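Local coordinates for protein glucose-6-phosphate isomerase (Plasmodium falciparum, PDB 3QKI) that probably interconverts alpha-D-glucose 6-phosphate and beta-D-fructose 6-phosphate, the second step of glycolysis, at residues V169-I174 / V220-N225. Numbering follows the deposited sequence.
Sequences VICIGI and VRFLAN
C171 and F222 share a first torsion (chi1 -63° in both), which sets SG and the phenyl group each opposite its own carbonyl carbon and brings them together on one face of a parallel beta-sheet. This is the edge of the five-stranded sheet of a sugar isomerase (SIS) domain, where 219-223 is the outermost strand and 168-172 its inner neighbour. The sulfur-aromatic contact is oblique: C171 SG lies 4.9 Å from the F222 ring centroid and 46° off the ring normal, while C171 CB comes within 3.8 Å of F222 CD2. Y185 of helix 179-197 packs on F222 and V220, so that helix covers this face.

On the other face, the I170 CG2 methyl, set opposite its backbone N, lies 4.0 Å from L223 CB, the two side chains crossing at a slant. Further out, L223 CD2 approaches I172 CG1, and I264 and N260 of helix 255-268 pack on L223 and I172 respectively.

The backbone register is that of parallel strands: R221 and L223 each bond to both neighbours of their bridge partner. R221 N donates to V169 O and R221 O accepts from C171 N, both 2.8 Å; L223 N bonds to C171 O equally closely. R221 turns its guanidinium away, where NH1 bonds to A234 O and Q236 O.

Toward I174 and A224 the two segments stay close, beside the substrate pocket: I174 touches T254, a fructose 6-phosphate-binding residue, and H429 of the second subunit, while N225 ND2 bonds to G424 O of that subunit. The last backbone bond between the two segments, G173 N to L223 O, lengthens to 3.3 Å, its donor tilted 25° from the carbonyl plane.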
ATOM      1  N   VAL A 169       4.304  15.326 -18.365  1.00 18.04           N
ATOM      2  CA  VAL A 169       2.855  15.181 -18.358  1.00 16.05           C
ATOM      3  C   VAL A 169       2.378  15.122 -16.909  1.00 20.10           C
ATOM      4  O   VAL A 169       2.786  14.227 -16.162  1.00 21.01           O
ATOM      5  CB  VAL A 169       2.368  13.960 -19.178  1.00 18.45           C
ATOM      6  CG1 VAL A 169       0.854  13.917 -19.210  1.00 18.21           C
ATOM      7  CG2 VAL A 169       2.931  13.970 -20.603  1.00 17.32           C
ATOM      8  N   ILE A 170       1.581  16.094 -16.490  1.00 14.76           N
ATOM      9  CA  ILE A 170       0.959  16.069 -15.172  1.00 14.83           C
ATOM     10  C   ILE A 170      -0.499  15.629 -15.374  1.00 15.38           C
ATOM     11  O   ILE A 170      -1.268  16.349 -16.018  1.00 11.94           O
ATOM     12  CB  ILE A 170       1.044  17.406 -14.392  1.00 17.19           C
ATOM     13  CG1 ILE A 170       2.494  17.900 -14.262  1.00 17.83           C
ATOM     14  CG2 ILE A 170       0.334  17.282 -13.013  1.00 17.36           C
ATOM     15  CD1 ILE A 170       2.633  19.237 -13.523  1.00 15.46           C
ATOM     16  N   CYS A 171      -0.863  14.432 -14.874  1.00 14.26           N
ATOM     17  CA  CYS A 171      -2.248  13.934 -14.915  1.00 15.23           C
ATOM     18  C   CYS A 171      -2.921  14.336 -13.623  1.00 18.83           C
ATOM     19  O   CYS A 171      -2.442  13.982 -12.544  1.00 18.32           O
ATOM     20  CB  CYS A 171      -2.312  12.428 -15.110  1.00 16.26           C
ATOM     21  SG  CYS A 171      -1.614  11.870 -16.664  1.00 20.36           S
ATOM     22  N   ILE A 172      -4.020  15.096 -13.734  1.00 14.15           N
ATOM     23  CA  ILE A 172      -4.756  15.558 -12.559  1.00 13.26           C
ATOM     24  C   ILE A 172      -6.078  14.814 -12.542  1.00 17.53           C
ATOM     25  O   ILE A 172      -6.875  14.939 -13.484  1.00 14.50           O
ATOM     26  CB  ILE A 172      -4.944  17.086 -12.535  1.00 15.21           C
ATOM     27  CG1 ILE A 172      -3.621  17.851 -12.834  1.00 15.61           C
ATOM     28  CG2 ILE A 172      -5.576  17.530 -11.202  1.00 13.87           C
ATOM     29  CD1 ILE A 172      -3.771  19.374 -12.905  1.00 14.76           C
ATOM     30  N   GLY A 173      -6.281  14.023 -11.497  1.00 13.72           N
ATOM     31  CA  GLY A 173      -7.494  13.230 -11.324  1.00 14.19           C
ATOM     32  C   GLY A 173      -7.482  12.452 -10.028  1.00 19.41           C
ATOM     33  O   GLY A 173      -6.411  12.210  -9.458  1.00 18.28           O
ATOM     34  N   ILE A 174      -8.675  12.083  -9.535  1.00 16.76           N
ATOM     35  CA  ILE A 174      -8.806  11.320  -8.293  1.00 15.46           C
ATOM     36  C   ILE A 174      -9.349   9.915  -8.580  1.00 17.02           C
ATOM     37  O   ILE A 174      -9.971   9.693  -9.628  1.00 12.46           O
ATOM     38  CB  ILE A 174      -9.663  12.083  -7.247  1.00 18.05           C
ATOM     39  CG1 ILE A 174     -11.149  12.189  -7.688  1.00 18.12           C
ATOM     40  CG2 ILE A 174      -9.052  13.465  -6.897  1.00 17.60           C
ATOM     41  CD1 ILE A 174     -12.077  12.657  -6.613  1.00 17.68           C
ATOM     42  N   VAL A 220       6.115  11.551 -16.438  1.00 20.50           N
ATOM     43  CA  VAL A 220       4.697  11.505 -16.093  1.00 19.20           C
ATOM     44  C   VAL A 220       4.520  11.562 -14.584  1.00 22.26           C
ATOM     45  O   VAL A 220       5.112  10.768 -13.858  1.00 23.60           O
ATOM     46  CB  VAL A 220       3.999  10.284 -16.739  1.00 22.05           C
ATOM     47  CG1 VAL A 220       2.506  10.264 -16.445  1.00 21.78           C
ATOM     48  CG2 VAL A 220       4.254  10.251 -18.244  1.00 21.83           C
ATOM     49  N   ARG A 221       3.714  12.518 -14.120  1.00 17.94           N
ATOM     50  CA  ARG A 221       3.388  12.704 -12.699  1.00 18.19           C
ATOM     51  C   ARG A 221       1.872  12.615 -12.507  1.00 20.98           C
ATOM     52  O   ARG A 221       1.106  13.013 -13.395  1.00 20.99           O
ATOM     53  CB  ARG A 221       3.914  14.071 -12.192  1.00 19.04           C
ATOM     54  CG  ARG A 221       5.395  14.298 -12.489  1.00 28.98           C
ATOM     55  CD  ARG A 221       6.256  14.128 -11.270  1.00 24.82           C
ATOM     56  NE  ARG A 221       7.690  14.326 -11.535  1.00 27.11           N
ATOM     57  CZ  ARG A 221       8.395  15.400 -11.196  1.00 33.37           C
ATOM     58  NH1 ARG A 221       7.808  16.434 -10.607  1.00 20.80           N
ATOM     59  NH2 ARG A 221       9.701  15.440 -11.421  1.00 27.02           N
ATOM     60  N   PHE A 222       1.430  12.072 -11.361  1.00 16.44           N
ATOM     61  CA  PHE A 222       0.001  11.942 -11.024  1.00 14.22           C
ATOM     62  C   PHE A 222      -0.322  12.841  -9.837  1.00 17.75           C
ATOM     63  O   PHE A 222       0.226  12.651  -8.755  1.00 17.42           O
ATOM     64  CB  PHE A 222      -0.385  10.486 -10.766  1.00 14.21           C
ATOM     65  CG  PHE A 222      -0.197   9.613 -11.979  1.00 14.75           C
ATOM     66  CD1 PHE A 222       0.990   8.900 -12.165  1.00 15.75           C
ATOM     67  CD2 PHE A 222      -1.198   9.507 -12.941  1.00 15.62           C
ATOM     68  CE1 PHE A 222       1.189   8.130 -13.306  1.00 17.04           C
ATOM     69  CE2 PHE A 222      -0.997   8.738 -14.092  1.00 18.64           C
ATOM     70  CZ  PHE A 222       0.191   8.042 -14.262  1.00 15.99           C
ATOM     71  N   LEU A 223      -1.150  13.874 -10.076  1.00 13.09           N
ATOM     72  CA  LEU A 223      -1.538  14.807  -9.038  1.00 11.65           C
ATOM     73  C   LEU A 223      -2.942  14.374  -8.642  1.00 18.01           C
ATOM     74  O   LEU A 223      -3.927  14.660  -9.340  1.00 18.47           O
ATOM     75  CB  LEU A 223      -1.461  16.269  -9.528  1.00 10.23           C
ATOM     76  CG  LEU A 223      -1.994  17.334  -8.575  1.00 13.86           C
ATOM     77  CD1 LEU A 223      -1.391  17.191  -7.173  1.00 12.67           C
ATOM     78  CD2 LEU A 223      -1.761  18.721  -9.141  1.00 14.11           C
ATOM     79  N   ALA A 224      -3.008  13.595  -7.546  1.00 15.23           N
ATOM     80  CA  ALA A 224      -4.240  12.983  -7.081  1.00 14.93           C
ATOM     81  C   ALA A 224      -4.775  13.528  -5.787  1.00 20.15           C
ATOM     82  O   ALA A 224      -5.973  13.723  -5.668  1.00 21.72           O
ATOM     83  CB  ALA A 224      -4.070  11.479  -6.994  1.00 15.00           C
ATOM     84  N   ASN A 225      -3.907  13.804  -4.824  1.00 15.29           N
ATOM     85  CA  ASN A 225      -4.356  14.311  -3.533  1.00 13.24           C
ATOM     86  C   ASN A 225      -4.658  15.813  -3.573  1.00 16.98           C
ATOM     87  O   ASN A 225      -3.909  16.572  -4.187  1.00 18.54           O
ATOM     88  CB  ASN A 225      -3.261  14.014  -2.474  1.00 11.04           C
ATOM     89  CG  ASN A 225      -3.769  13.864  -1.083  1.00 14.73           C
ATOM     90  OD1 ASN A 225      -4.708  14.539  -0.670  1.00 12.29           O
ATOM     91  ND2 ASN A 225      -3.105  13.029  -0.302  1.00 13.49           N
TER